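Local coordinates for N-acetylmuramoyl-L-alanine amidase (Clostridium intestinale URNW, PDB 6SRT), which probably cleaves the amide bond between N-acetylmuramic acid and L-alanine in bacterial cell-wall peptidoglycan, as a zinc-dependent endolysin, at residues Q57-D60 with E61-Q65. Numbering follows the deposited sequence.
Sequences QKID and EIHKQ
K64 reaches back one helical turn to D60, and its whole length can be traced against that residue. CB and CG lie beside the D60 carbonyl, CG 3.4 Å from D60 O; CD comes equally near that oxygen and D60 OD2. CE then passes OD2, and a bend at the last torsion (chi4 56°) brings NZ to the carboxylate. There K64 NZ forms a salt bridge with D60 OD2 at 3.0 Å, on the syn side and 25° out of the carboxylate plane, plus a weak bond to OD1. The carbonyls of T30 and S69 also accept from NZ, while the amide of I71 donates to D60 OD1, so this ion pair ties the helix to two loops. Helix 56-65 belongs to the Amidase_2 (PGRP-like) fold, and its i to i+4 ladder is exemplified by H63 N donating to I59 O at 2.9 Å with an N-H...O angle of 168°. The side chains of the same pair lie side by side, and I59 CG2 sits over one face of the H63 ring, offset toward its rim, in a CH-pi contact 3.9 Å from the ring centroid. The amide of G72 donates to H63 ND1, and the H63 side chain lies about 8 Å from that of zinc ligand H47. On an exposed face, K58 NZ meets E61 OE2 at 3.1 Å in an i to i+3 salt bridge, and a water accepts from the same NZ.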
ATOM      1  N   GLN A  57       0.528   1.406 -13.924  1.00 15.09           N
ATOM      2  CA  GLN A  57       1.404   2.209 -14.789  1.00 16.21           C
ATOM      3  C   GLN A  57       1.011   3.697 -14.746  1.00 15.17           C
ATOM      4  O   GLN A  57       1.925   4.569 -14.785  1.00 17.27           O
ATOM      5  CB  GLN A  57       1.366   1.680 -16.215  1.00 19.51           C
ATOM      6  CG  GLN A  57       1.925   0.266 -16.387  1.00 23.40           C
ATOM      7  CD  GLN A  57       0.946  -0.860 -16.166  1.00 20.69           C
ATOM      8  OE1 GLN A  57      -0.221  -0.641 -15.738  1.00 20.29           O
ATOM      9  NE2 GLN A  57       1.351  -2.075 -16.561  1.00 27.98           N
ATOM     10  N   LYS A  58      -0.278   4.026 -14.635  1.00 16.53           N
ATOM     11  CA  LYS A  58      -0.700   5.429 -14.508  1.00 17.18           C
ATOM     12  C   LYS A  58      -0.197   6.017 -13.201  1.00 15.14           C
ATOM     13  O   LYS A  58       0.252   7.150 -13.164  1.00 16.69           O
ATOM     14  CB  LYS A  58      -2.217   5.556 -14.639  1.00 19.65           C
ATOM     15  CG  LYS A  58      -2.664   6.989 -14.542  1.00 24.63           C
ATOM     16  CD  LYS A  58      -2.328   7.795 -15.792  1.00 33.20           C
ATOM     17  CE  LYS A  58      -3.148   9.061 -15.930  1.00 47.55           C
ATOM     18  NZ  LYS A  58      -2.567   9.878 -17.016  1.00 59.21           N
ATOM     19  N   ILE A  59      -0.333   5.255 -12.106  1.00 15.07           N
ATOM     20  CA  ILE A  59       0.205   5.740 -10.806  1.00 13.95           C
ATOM     21  C   ILE A  59       1.711   6.006 -10.958  1.00 12.74           C
ATOM     22  O   ILE A  59       2.204   7.017 -10.493  1.00 13.58           O
ATOM     23  CB  ILE A  59      -0.122   4.730  -9.695  1.00 13.41           C
ATOM     24  CG1 ILE A  59      -1.637   4.629  -9.503  1.00 14.87           C
ATOM     25  CG2 ILE A  59       0.545   5.188  -8.457  1.00 14.51           C
ATOM     26  CD1 ILE A  59      -2.046   3.644  -8.431  1.00 18.93           C
ATOM     27  N   ASP A  60       2.405   5.071 -11.597  1.00 13.17           N
ATOM     28  CA  ASP A  60       3.860   5.232 -11.783  1.00 12.80           C
ATOM     29  C   ASP A  60       4.196   6.509 -12.555  1.00 14.22           C
ATOM     30  O   ASP A  60       5.143   7.225 -12.136  1.00 13.50           O
ATOM     31  CB  ASP A  60       4.365   4.016 -12.514  1.00 12.72           C
ATOM     32  CG  ASP A  60       5.849   4.009 -12.720  1.00 13.98           C
ATOM     33  OD1 ASP A  60       6.568   3.794 -11.732  1.00 14.49           O
ATOM     34  OD2 ASP A  60       6.299   4.218 -13.877  1.00 17.42           O
ATOM     35  N   GLU A  61       3.403   6.819 -13.572  1.00 14.44           N
ATOM     36  CA  GLU A  61       3.599   8.058 -14.351  1.00 15.96           C
ATOM     37  C   GLU A  61       3.444   9.268 -13.438  1.00 15.23           C
ATOM     38  O   GLU A  61       4.234  10.224 -13.499  1.00 16.23           O
ATOM     39  CB  GLU A  61       2.649   8.100 -15.533  1.00 19.31           C
ATOM     40  CG  GLU A  61       2.570   9.396 -16.282  1.00 23.92           C
ATOM     41  CD  GLU A  61       1.434   9.313 -17.321  1.00 35.67           C
ATOM     42  OE1 GLU A  61       1.359   8.273 -17.976  1.00 51.89           O
ATOM     43  OE2 GLU A  61       0.548  10.154 -17.273  1.00 52.83           O
ATOM     44  N   ILE A  62       2.351   9.312 -12.694  1.00 14.62           N
ATOM     45  CA  ILE A  62       2.135  10.468 -11.769  1.00 14.25           C
ATOM     46  C   ILE A  62       3.240  10.611 -10.750  1.00 15.40           C
ATOM     47  O   ILE A  62       3.703  11.696 -10.459  1.00 14.85           O
ATOM     48  CB  ILE A  62       0.736  10.327 -11.136  1.00 15.56           C
ATOM     49  CG1 ILE A  62      -0.357  10.361 -12.206  1.00 18.42           C
ATOM     50  CG2 ILE A  62       0.527  11.365 -10.021  1.00 17.37           C
ATOM     51  CD1 ILE A  62      -1.686  10.002 -11.653  1.00 23.90           C
ATOM     52  N   HIS A  63       3.642   9.493 -10.124  1.00 13.61           N
ATOM     53  CA  HIS A  63       4.686   9.576  -9.094  1.00 12.79           C
ATOM     54  C   HIS A  63       6.003  10.056  -9.703  1.00 13.11           C
ATOM     55  O   HIS A  63       6.770  10.761  -9.036  1.00 14.00           O
ATOM     56  CB  HIS A  63       4.734   8.237  -8.383  1.00 13.11           C
ATOM     57  CG  HIS A  63       3.592   8.071  -7.418  1.00 13.40           C
ATOM     58  ND1 HIS A  63       3.480   6.985  -6.580  1.00 13.02           N
ATOM     59  CD2 HIS A  63       2.507   8.833  -7.181  1.00 16.85           C
ATOM     60  CE1 HIS A  63       2.364   7.141  -5.906  1.00 14.71           C
ATOM     61  NE2 HIS A  63       1.736   8.237  -6.236  1.00 16.41           N
ATOM     62  N   LYS A  64       6.274   9.655 -10.936  1.00 12.81           N
ATOM     63  CA  LYS A  64       7.473  10.187 -11.625  1.00 12.41           C
ATOM     64  C   LYS A  64       7.367  11.697 -11.851  1.00 13.34           C
ATOM     65  O   LYS A  64       8.337  12.457 -11.667  1.00 13.93           O
ATOM     66  CB  LYS A  64       7.638   9.528 -12.966  1.00 13.58           C
ATOM     67  CG  LYS A  64       8.281   8.156 -12.931  1.00 14.08           C
ATOM     68  CD  LYS A  64       8.172   7.407 -14.255  1.00 15.93           C
ATOM     69  CE  LYS A  64       9.138   6.272 -14.489  1.00 19.04           C
ATOM     70  NZ  LYS A  64       9.028   5.299 -13.406  1.00 17.41           N
ATOM     71  N   GLN A  65       6.158  12.204 -12.177  1.00 13.84           N
ATOM     72  CA  GLN A  65       6.011  13.662 -12.313  1.00 14.67           C
ATOM     73  C   GLN A  65       6.384  14.378 -11.010  1.00 13.90           C
ATOM     74  O   GLN A  65       6.975  15.486 -11.033  1.00 14.62           O
ATOM     75  CB  GLN A  65       4.616  14.032 -12.688  1.00 15.85           C
ATOM     76  CG  GLN A  65       4.178  13.542 -14.057  1.00 16.91           C
ATOM     77  CD  GLN A  65       2.723  13.769 -14.378  1.00 22.30           C
ATOM     78  OE1 GLN A  65       1.939  14.130 -13.525  1.00 22.78           O
ATOM     79  NE2 GLN A  65       2.390  13.457 -15.603  1.00 26.77           N
TER
HETATM   80  O   HOH W   1      -0.563  12.099 -16.378  1.00 50.86           O